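Local coordinates for putative glycosyltransferase (GalT1) (Streptococcus parasanguinis, PDB 4PHR), which probably transfers a sugar from a UDP-activated donor as a glycosyltransferase of the GT-D fold, this chain being one domain of a longer protein, at residues 29-35 and 71-77; 118-122 and 225-229. All coordinates share one frame; numbering follows the deposited sequence.

Interaction 1. Residues 29-35 and 71-77. With UDP (uridine-5'-diphosphate), chain B.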
ATOM      1  N   ALA A  29       3.647  -1.223 -14.835  1.00 27.41           N
ATOM      2  CA  ALA A  29       3.400  -2.419 -14.043  1.00 23.77           C
ATOM      3  C   ALA A  29       2.329  -2.212 -12.976  1.00 22.37           C
ATOM      4  O   ALA A  29       2.164  -1.118 -12.440  1.00 23.31           O
ATOM      5  CB  ALA A  29       4.690  -2.883 -13.388  1.00 25.47           C
ATOM      6  N   SER A  30       1.610  -3.283 -12.670  1.00 19.52           N
ATOM      7  CA  SER A  30       0.828  -3.330 -11.445  1.00 17.30           C
ATOM      8  C   SER A  30       1.794  -3.410 -10.264  1.00 18.15           C
ATOM      9  O   SER A  30       2.976  -3.724 -10.439  1.00 19.93           O
ATOM     10  CB  SER A  30      -0.091  -4.546 -11.440  1.00 20.04           C
ATOM     11  OG  SER A  30      -1.133  -4.395 -12.386  1.00 18.79           O
ATOM     12  N   VAL A  31       1.300  -3.143  -9.062  1.00 15.51           N
ATOM     13  CA  VAL A  31       2.148  -3.146  -7.885  1.00 15.33           C
ATOM     14  C   VAL A  31       1.395  -3.770  -6.729  1.00 13.38           C
ATOM     15  O   VAL A  31       0.280  -3.352  -6.417  1.00 12.68           O
ATOM     16  CB  VAL A  31       2.558  -1.717  -7.460  1.00 16.37           C
ATOM     17  CG1 VAL A  31       3.493  -1.779  -6.244  1.00 18.38           C
ATOM     18  CG2 VAL A  31       3.227  -0.987  -8.608  1.00 18.41           C
ATOM     19  N   VAL A  32       2.008  -4.770  -6.096  1.00 13.08           N
ATOM     20  CA  VAL A  32       1.475  -5.335  -4.861  1.00 11.87           C
ATOM     21  C   VAL A  32       2.536  -5.167  -3.775  1.00 11.83           C
ATOM     22  O   VAL A  32       3.720  -5.438  -4.003  1.00 12.29           O
ATOM     23  CB  VAL A  32       1.069  -6.821  -5.051  1.00 15.16           C
ATOM     24  CG1 VAL A  32       2.253  -7.676  -5.468  1.00 17.42           C
ATOM     25  CG2 VAL A  32       0.436  -7.367  -3.797  1.00 22.22           C
ATOM     26  N   ARG A  33       2.119  -4.704  -2.599  1.00 10.80           N
ATOM     27  CA  ARG A  33       3.067  -4.430  -1.514  1.00 10.86           C
ATOM     28  C   ARG A  33       2.815  -5.349  -0.316  1.00 11.50           C
ATOM     29  O   ARG A  33       1.685  -5.498   0.137  1.00 15.75           O
ATOM     30  CB  ARG A  33       2.997  -2.961  -1.073  1.00 11.07           C
ATOM     31  CG  ARG A  33       3.206  -1.913  -2.189  1.00 12.34           C
ATOM     32  CD  ARG A  33       2.948  -0.459  -1.682  1.00 10.78           C
ATOM     33  NE  ARG A  33       1.627  -0.442  -1.075  1.00  9.90           N
ATOM     34  CZ  ARG A  33       1.351  -0.594   0.217  1.00  9.03           C
ATOM     35  NH1 ARG A  33       2.314  -0.595   1.144  1.00 10.41           N
ATOM     36  NH2 ARG A  33       0.085  -0.705   0.585  1.00 10.32           N
ATOM     37  N   PHE A  34       3.861  -5.990   0.185  1.00 10.54           N
ATOM     38  CA  PHE A  34       3.732  -6.789   1.397  1.00 10.18           C
ATOM     39  C   PHE A  34       4.303  -5.998   2.558  1.00 10.20           C
ATOM     40  O   PHE A  34       5.467  -5.608   2.533  1.00 11.49           O
ATOM     41  CB  PHE A  34       4.433  -8.146   1.246  1.00 11.50           C
ATOM     42  CG  PHE A  34       3.683  -9.095   0.369  1.00 13.91           C
ATOM     43  CD1 PHE A  34       3.737  -8.974  -1.011  1.00 15.89           C
ATOM     44  CD2 PHE A  34       2.882 -10.079   0.925  1.00 15.83           C
ATOM     45  CE1 PHE A  34       3.015  -9.838  -1.817  1.00 16.02           C
ATOM     46  CE2 PHE A  34       2.171 -10.943   0.130  1.00 17.83           C
ATOM     47  CZ  PHE A  34       2.232 -10.821  -1.242  1.00 18.78           C
ATOM     48  N   GLY A  35       3.471  -5.752   3.568  1.00 11.22           N
ATOM     49  CA  GLY A  35       3.904  -5.072   4.772  1.00 13.18           C
ATOM     50  C   GLY A  35       3.875  -6.014   5.955  1.00 11.77           C
ATOM     51  O   GLY A  35       3.637  -7.222   5.808  1.00 11.79           O
ATOM     52  N   LYS A  71       4.809  -6.807 -15.925  1.00 31.06           N
ATOM     53  CA  LYS A  71       3.385  -6.736 -15.584  1.00 31.05           C
ATOM     54  C   LYS A  71       3.108  -6.404 -14.123  1.00 24.91           C
ATOM     55  O   LYS A  71       2.078  -5.805 -13.808  1.00 24.21           O
ATOM     56  CB  LYS A  71       2.677  -8.050 -15.912  1.00 38.22           C
ATOM     57  CG  LYS A  71       2.671  -8.426 -17.383  1.00 42.54           C
ATOM     58  CD  LYS A  71       1.508  -9.361 -17.681  1.00 48.81           C
ATOM     59  CE  LYS A  71       1.657 -10.041 -19.033  1.00 52.50           C
ATOM     60  NZ  LYS A  71       2.718 -11.089 -19.013  1.00 56.55           N
ATOM     61  N   LEU A  72       4.013  -6.807 -13.236  1.00 26.67           N
ATOM     62  CA  LEU A  72       3.764  -6.705 -11.803  1.00 25.47           C
ATOM     63  C   LEU A  72       5.058  -6.577 -11.025  1.00 24.98           C
ATOM     64  O   LEU A  72       5.995  -7.353 -11.218  1.00 30.00           O
ATOM     65  CB  LEU A  72       3.006  -7.938 -11.313  1.00 28.86           C
ATOM     66  CG  LEU A  72       2.759  -8.028  -9.806  1.00 27.00           C
ATOM     67  CD1 LEU A  72       1.742  -6.989  -9.394  1.00 22.79           C
ATOM     68  CD2 LEU A  72       2.287  -9.424  -9.429  1.00 32.67           C
ATOM     69  N   LEU A  73       5.106  -5.592 -10.139  1.00 19.63           N
ATOM     70  CA  LEU A  73       6.202  -5.434  -9.200  1.00 19.48           C
ATOM     71  C   LEU A  73       5.713  -5.894  -7.831  1.00 14.86           C
ATOM     72  O   LEU A  73       4.718  -5.372  -7.309  1.00 16.31           O
ATOM     73  CB  LEU A  73       6.635  -3.970  -9.137  1.00 18.82           C
ATOM     74  CG  LEU A  73       7.836  -3.616  -8.256  1.00 19.54           C
ATOM     75  CD1 LEU A  73       9.086  -4.356  -8.716  1.00 20.60           C
ATOM     76  CD2 LEU A  73       8.067  -2.109  -8.251  1.00 18.35           C
ATOM     77  N   VAL A  74       6.402  -6.882  -7.266  1.00 15.37           N
ATOM     78  CA  VAL A  74       6.103  -7.376  -5.927  1.00 14.48           C
ATOM     79  C   VAL A  74       7.051  -6.691  -4.951  1.00 13.54           C
ATOM     80  O   VAL A  74       8.262  -6.699  -5.166  1.00 14.24           O
ATOM     81  CB  VAL A  74       6.266  -8.910  -5.849  1.00 15.94           C
ATOM     82  CG1 VAL A  74       6.016  -9.405  -4.425  1.00 16.94           C
ATOM     83  CG2 VAL A  74       5.322  -9.603  -6.837  1.00 17.64           C
ATOM     84  N   CYS A  75       6.502  -6.101  -3.885  1.00 12.35           N
ATOM     85  CA  CYS A  75       7.284  -5.228  -3.006  1.00 13.02           C
ATOM     86  C   CYS A  75       7.405  -5.770  -1.589  1.00 12.01           C
ATOM     87  O   CYS A  75       6.487  -6.418  -1.089  1.00 11.24           O
ATOM     88  CB  CYS A  75       6.652  -3.833  -2.938  1.00 11.69           C
ATOM     89  SG  CYS A  75       6.465  -3.029  -4.531  1.00 13.26           S
ATOM     90  N   LEU A  76       8.540  -5.470  -0.949  1.00 12.13           N
ATOM     91  CA  LEU A  76       8.783  -5.791   0.457  1.00 10.76           C
ATOM     92  C   LEU A  76       9.198  -4.532   1.207  1.00 10.89           C
ATOM     93  O   LEU A  76       9.606  -3.545   0.596  1.00 10.87           O
ATOM     94  CB  LEU A  76       9.932  -6.788   0.567  1.00 13.25           C
ATOM     95  CG  LEU A  76       9.594  -8.276   0.563  1.00 27.17           C
ATOM     96  CD1 LEU A  76       8.420  -8.621  -0.304  1.00 35.29           C
ATOM     97  CD2 LEU A  76      10.841  -9.093   0.191  1.00 20.52           C
ATOM     98  N   PRO A  77       9.114  -4.560   2.542  1.00 11.53           N
ATOM     99  CA  PRO A  77       9.610  -3.406   3.295  1.00 11.19           C
ATOM    100  C   PRO A  77      11.089  -3.148   2.993  1.00 11.15           C
ATOM    101  O   PRO A  77      11.890  -4.078   2.938  1.00 11.62           O
ATOM    102  CB  PRO A  77       9.400  -3.833   4.759  1.00 12.62           C
ATOM    103  CG  PRO A  77       8.296  -4.885   4.703  1.00 13.70           C
ATOM    104  CD  PRO A  77       8.595  -5.621   3.423  1.00 12.15           C
TER
HETATM  105  N1  UDP B 301      -8.412  -0.621   4.529  1.00 10.07           N
HETATM  106  C2  UDP B 301      -9.757  -0.707   4.265  1.00 10.76           C
HETATM  107  N3  UDP B 301     -10.429  -1.881   4.508  1.00 10.41           N
HETATM  108  C4  UDP B 301      -9.765  -2.976   5.008  1.00 10.94           C
HETATM  109  C5  UDP B 301      -8.399  -2.895   5.274  1.00 10.90           C
HETATM  110  C6  UDP B 301      -7.781  -1.655   5.158  1.00 10.42           C
HETATM  111  O2  UDP B 301     -10.375   0.268   3.837  1.00 12.09           O
HETATM  112  O4  UDP B 301     -10.408  -4.017   5.183  1.00 12.91           O
HETATM  113  C1' UDP B 301      -7.702   0.620   4.183  1.00 10.22           C
HETATM  114  C2' UDP B 301      -7.300   1.579   5.272  1.00 10.86           C
HETATM  115  O2' UDP B 301      -8.393   2.391   5.649  1.00 13.09           O
HETATM  116  C3' UDP B 301      -6.218   2.366   4.566  1.00 10.92           C
HETATM  117  C4' UDP B 301      -5.569   1.323   3.672  1.00 10.86           C
HETATM  118  O4' UDP B 301      -6.474   0.217   3.612  1.00  9.51           O
HETATM  119  O3' UDP B 301      -6.798   3.359   3.749  1.00 12.99           O
HETATM  120  C5' UDP B 301      -4.211   0.880   4.203  1.00  9.99           C
HETATM  121  O5' UDP B 301      -3.707  -0.148   3.360  1.00  9.73           O
HETATM  122  PA  UDP B 301      -2.302  -0.879   3.647  1.00  8.83           P
HETATM  123  O1A UDP B 301      -2.395  -1.651   4.902  1.00 12.18           O
HETATM  124  O2A UDP B 301      -1.985  -1.650   2.421  1.00 10.56           O
HETATM  125  O3A UDP B 301      -1.318   0.389   3.865  1.00  9.39           O
HETATM  126  PB  UDP B 301       0.296   0.525   4.047  1.00  8.65           P
HETATM  127  O1B UDP B 301       0.511   0.816   5.495  1.00 11.59           O
HETATM  128  O2B UDP B 301       0.640   1.685   3.190  1.00 10.30           O
HETATM  129  O3B UDP B 301       0.944  -0.759   3.632  1.00 10.49           O
HETATM  130  O   HOH W   1      -0.299  -5.194 -15.245  1.00 24.27           O

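Interaction 2. Residues 118-122 and 225-229. With UDP (uridine-5'-diphosphate), chain B.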
ATOM      1  N   PHE A 118       7.434   0.731   0.748  1.00  9.47           N
ATOM      2  CA  PHE A 118       7.363   2.117   1.201  1.00 10.31           C
ATOM      3  C   PHE A 118       7.065   3.132   0.091  1.00 11.70           C
ATOM      4  O   PHE A 118       7.136   4.337   0.322  1.00 12.94           O
ATOM      5  CB  PHE A 118       8.620   2.511   1.991  1.00 12.29           C
ATOM      6  CG  PHE A 118       8.879   1.648   3.197  1.00 11.40           C
ATOM      7  CD1 PHE A 118       7.857   0.923   3.798  1.00 11.45           C
ATOM      8  CD2 PHE A 118      10.158   1.566   3.734  1.00 12.45           C
ATOM      9  CE1 PHE A 118       8.108   0.130   4.911  1.00 13.39           C
ATOM     10  CE2 PHE A 118      10.417   0.780   4.848  1.00 12.81           C
ATOM     11  CZ  PHE A 118       9.390   0.068   5.444  1.00 14.42           C
ATOM     12  N   ILE A 119       6.709   2.681  -1.110  1.00 11.87           N
ATOM     13  CA  ILE A 119       6.201   3.652  -2.083  1.00 14.50           C
ATOM     14  C   ILE A 119       4.943   4.352  -1.551  1.00 12.93           C
ATOM     15  O   ILE A 119       4.621   5.462  -1.980  1.00 14.95           O
ATOM     16  CB  ILE A 119       5.942   3.073  -3.505  1.00 15.89           C
ATOM     17  CG1 ILE A 119       4.901   1.960  -3.485  1.00 17.03           C
ATOM     18  CG2 ILE A 119       7.236   2.606  -4.160  1.00 17.59           C
ATOM     19  CD1 ILE A 119       4.332   1.660  -4.857  1.00 20.94           C
ATOM     20  N   SER A 120       4.249   3.721  -0.600  1.00 12.49           N
ATOM     21  CA  SER A 120       3.070   4.337   0.015  1.00 12.22           C
ATOM     22  C   SER A 120       3.444   5.124   1.270  1.00 13.69           C
ATOM     23  O   SER A 120       2.595   5.785   1.858  1.00 14.02           O
ATOM     24  CB  SER A 120       2.021   3.281   0.378  1.00 12.92           C
ATOM     25  OG  SER A 120       2.544   2.402   1.363  1.00 13.47           O
ATOM     26  N   ARG A 121       4.718   5.048   1.667  1.00 13.56           N
ATOM     27  CA  ARG A 121       5.175   5.570   2.963  1.00 14.34           C
ATOM     28  C   ARG A 121       6.435   6.437   2.800  1.00 14.72           C
ATOM     29  O   ARG A 121       7.505   6.105   3.308  1.00 16.19           O
ATOM     30  CB  ARG A 121       5.460   4.404   3.923  1.00 13.93           C
ATOM     31  CG  ARG A 121       4.376   3.319   3.999  1.00 15.14           C
ATOM     32  CD  ARG A 121       3.033   3.864   4.463  1.00 14.74           C
ATOM     33  NE  ARG A 121       3.174   4.609   5.707  1.00 15.43           N
ATOM     34  CZ  ARG A 121       2.611   4.272   6.859  1.00 15.54           C
ATOM     35  NH1 ARG A 121       1.830   3.202   6.941  1.00 17.01           N
ATOM     36  NH2 ARG A 121       2.817   5.032   7.926  1.00 17.60           N
ATOM     37  N   PRO A 122       6.313   7.560   2.086  1.00 14.95           N
ATOM     38  CA  PRO A 122       7.509   8.284   1.641  1.00 17.69           C
ATOM     39  C   PRO A 122       7.948   9.424   2.554  1.00 17.02           C
ATOM     40  O   PRO A 122       8.726  10.259   2.099  1.00 18.51           O
ATOM     41  CB  PRO A 122       7.067   8.878   0.291  1.00 17.87           C
ATOM     42  CG  PRO A 122       5.622   8.409   0.070  1.00 20.08           C
ATOM     43  CD  PRO A 122       5.107   8.069   1.421  1.00 15.75           C
ATOM     44  N   ASP A 225      -1.325  -0.898  -5.744  1.00 10.57           N
ATOM     45  CA  ASP A 225      -1.612  -0.944  -4.312  1.00 10.40           C
ATOM     46  C   ASP A 225      -0.916   0.246  -3.643  1.00 11.60           C
ATOM     47  O   ASP A 225       0.315   0.257  -3.531  1.00 10.48           O
ATOM     48  CB  ASP A 225      -1.038  -2.273  -3.803  1.00 12.11           C
ATOM     49  CG  ASP A 225      -1.029  -2.399  -2.300  1.00 12.93           C
ATOM     50  OD1 ASP A 225      -1.598  -1.536  -1.595  1.00 10.92           O
ATOM     51  OD2 ASP A 225      -0.460  -3.416  -1.828  1.00 12.37           O
ATOM     52  N   LEU A 226      -1.692   1.253  -3.224  1.00 10.13           N
ATOM     53  CA  LEU A 226      -1.120   2.475  -2.645  1.00 10.84           C
ATOM     54  C   LEU A 226      -1.368   2.678  -1.147  1.00  9.99           C
ATOM     55  O   LEU A 226      -0.919   3.675  -0.581  1.00  9.94           O
ATOM     56  CB  LEU A 226      -1.591   3.718  -3.406  1.00 13.26           C
ATOM     57  CG  LEU A 226      -1.004   3.937  -4.808  1.00 15.97           C
ATOM     58  CD1 LEU A 226      -1.592   5.192  -5.446  1.00 20.99           C
ATOM     59  CD2 LEU A 226       0.517   4.012  -4.736  1.00 22.46           C
ATOM     60  N   GLY A 227      -2.096   1.761  -0.514  1.00 10.34           N
ATOM     61  CA  GLY A 227      -2.192   1.728   0.937  1.00  9.40           C
ATOM     62  C   GLY A 227      -2.438   3.068   1.605  1.00  8.57           C
ATOM     63  O   GLY A 227      -3.425   3.742   1.317  1.00 10.06           O
ATOM     64  N   HIS A 228      -1.526   3.447   2.500  1.00  8.32           N
ATOM     65  CA  HIS A 228      -1.672   4.635   3.357  1.00 10.09           C
ATOM     66  C   HIS A 228      -1.111   5.932   2.760  1.00  8.77           C
ATOM     67  O   HIS A 228      -0.780   6.877   3.496  1.00 10.04           O
ATOM     68  CB  HIS A 228      -1.047   4.365   4.731  1.00  9.46           C
ATOM     69  CG  HIS A 228      -1.960   3.648   5.678  1.00 10.06           C
ATOM     70  ND1 HIS A 228      -1.608   2.477   6.314  1.00 10.21           N
ATOM     71  CD2 HIS A 228      -3.204   3.955   6.116  1.00 10.29           C
ATOM     72  CE1 HIS A 228      -2.595   2.095   7.107  1.00 10.47           C
ATOM     73  NE2 HIS A 228      -3.574   2.977   7.008  1.00 10.83           N
ATOM     74  N   ILE A 229      -0.998   5.995   1.436  1.00  9.54           N
ATOM     75  CA  ILE A 229      -0.399   7.168   0.800  1.00 11.30           C
ATOM     76  C   ILE A 229      -1.060   8.482   1.250  1.00  9.52           C
ATOM     77  O   ILE A 229      -0.386   9.498   1.424  1.00 10.67           O
ATOM     78  CB  ILE A 229      -0.400   7.067  -0.757  1.00 11.82           C
ATOM     79  CG1 ILE A 229       0.425   8.203  -1.358  1.00 13.37           C
ATOM     80  CG2 ILE A 229      -1.821   7.036  -1.315  1.00 12.94           C
ATOM     81  CD1 ILE A 229       1.874   8.166  -0.924  1.00 23.93           C
TER
HETATM   82  N1  UDP B 301      -8.412  -0.621   4.529  1.00 10.07           N
HETATM   83  C2  UDP B 301      -9.757  -0.707   4.265  1.00 10.76           C
HETATM   84  N3  UDP B 301     -10.429  -1.881   4.508  1.00 10.41           N
HETATM   85  C4  UDP B 301      -9.765  -2.976   5.008  1.00 10.94           C
HETATM   86  C5  UDP B 301      -8.399  -2.895   5.274  1.00 10.90           C
HETATM   87  C6  UDP B 301      -7.781  -1.655   5.158  1.00 10.42           C
HETATM   88  O2  UDP B 301     -10.375   0.268   3.837  1.00 12.09           O
HETATM   89  O4  UDP B 301     -10.408  -4.017   5.183  1.00 12.91           O
HETATM   90  C1' UDP B 301      -7.702   0.620   4.183  1.00 10.22           C
HETATM   91  C2' UDP B 301      -7.300   1.579   5.272  1.00 10.86           C
HETATM   92  O2' UDP B 301      -8.393   2.391   5.649  1.00 13.09           O
HETATM   93  C3' UDP B 301      -6.218   2.366   4.566  1.00 10.92           C
HETATM   94  C4' UDP B 301      -5.569   1.323   3.672  1.00 10.86           C
HETATM   95  O4' UDP B 301      -6.474   0.217   3.612  1.00  9.51           O
HETATM   96  O3' UDP B 301      -6.798   3.359   3.749  1.00 12.99           O
HETATM   97  C5' UDP B 301      -4.211   0.880   4.203  1.00  9.99           C
HETATM   98  O5' UDP B 301      -3.707  -0.148   3.360  1.00  9.73           O
HETATM   99  PA  UDP B 301      -2.302  -0.879   3.647  1.00  8.83           P
HETATM  100  O1A UDP B 301      -2.395  -1.651   4.902  1.00 12.18           O
HETATM  101  O2A UDP B 301      -1.985  -1.650   2.421  1.00 10.56           O
HETATM  102  O3A UDP B 301      -1.318   0.389   3.865  1.00  9.39           O
HETATM  103  PB  UDP B 301       0.296   0.525   4.047  1.00  8.65           P
HETATM  104  O1B UDP B 301       0.511   0.816   5.495  1.00 11.59           O
HETATM  105  O2B UDP B 301       0.640   1.685   3.190  1.00 10.30           O
HETATM  106  O3B UDP B 301       0.944  -0.759   3.632  1.00 10.49           O

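Interaction 1. Residues 29-35 and 71-77
Val32 and Val74 stand side by side on one face of two parallel strands, 30-33 and 72-76, pointing the same way. Their branches meet as methyl against methyl, with Val32 CG1 3.9 Å from Val74 CG2. Leu72 shares this face: its CD1 reaches across to the CB of Ser30 and to the same CG1 of Val32. Further along, the ring of Phe34 meets CG1 of Val74 at an oblique tilt, while the carbonyl O of Cys75 lies at the ring edge. Helix 54-64 packs on Val32 and Phe34.

The other face carries Val31, Leu73, Arg33 and Cys75. Cys75 SG sits 3.7 Å from Val31 CG1, a branch turned anti to the backbone N (chi1 -178°). The start of the Arg33 chain rests on Cys75, with CG 4.0 Å from Cys75 CB. The chain then bends at chi3 (-53°), and the guanidinium leaves strand 72-76 for the diphosphate. Arg33 NH1 donates to UDP O3B at 2.8 Å, and NH2 gives that oxygen a second, longer bond. Asp225 pairs with NH2 and should help hold the group in place.

The backbones are joined by five hydrogen bonds. They run in the alternating pattern of a parallel pair, for example Leu73 N to Ser30 O at 2.8 Å and Val32 N to Leu73 O at 3.0 Å. At the N-terminal end of the pair a water links Ser30 OG to Lys71 O; the same hydroxyl is also bonded to Thr217. The strand axes differ in direction by only 15°. Helices 36-42 and 54-64 lie between the strands in sequence, so this is a beta-alpha-beta unit of the GT-D fold, with its ligand-binding arginine at the C-terminal end of strand 30-33.

Interaction 2. Residues 118-122 and 225-229
This is a loop-to-loop contact at the diphosphate end of the UDP pocket in the GT-D fold. A 3-10 turn that follows strand 115-116 meets a type II' beta turn, Leu226 to Ile229, that leads from strand 223-225 into helix 229-238. The contact is buried and is held by packing and by the shared ligand.

Ser120 is central. Its CB points at the turn and comes 3.1 Å from Leu226 O. Its OG lies between the backbone N and the carbonyl carbon (chi1 64°) and donates to UDP O2B at 2.7 Å. The same phosphate oxygen accepts the backbone N-H of His228, so both segments grip it. Gly227 has a positive phi and lies against the diphosphate, its CA 3.3 Å from UDP O3A.

Away from the ligand, CD1 of Ile229 meets CG of Pro122 at 3.9 Å, the two side chains crossing at about a right angle. Helix 132-140 packs against both. The Ser120 carbonyl O receives a CA-H contact from Ile229 but has no hydrogen-bond partner.

Arg121 and His228 lie side by side and point the same way, their flat groups 79° apart. Glu253 and Glu232 hold the guanidinium by salt bridges, and His250 is bonded to His228 NE2. UDP C5' sits 3.5 Å above the centre of one face of the imidazole. Both side chains converge on UDP O1B, which lies at the edge of each flat group: His228 ND1 donates to it at 2.8 Å and Arg121 NH1 at 3.1 Å.

Interactions 1 and 2 meet around the diphosphate, with centres about 11 Å apart. Arg33 is the main bridge. Its NH2 forms a salt bridge with Asp225 OD1 at 2.9 Å, and its NH1 packs 3.0 Å from Ser120 OG. Val31 O and Asp225 N, 3.0 Å apart, probably form a hydrogen bond, so strand 30-33 runs beside both 72-76 and the end of strand 223-225. Asp225 also pairs with Lys210, which is also hydrogen-bonded to UDP. Together the two contacts hold the beta phosphate: 29-35 supplies two bonds to O3B, while 118-122 and 225-229 take O1B and O2B. A manganese ion lies about 4 Å from the nearest atom of the Arg121 side chain.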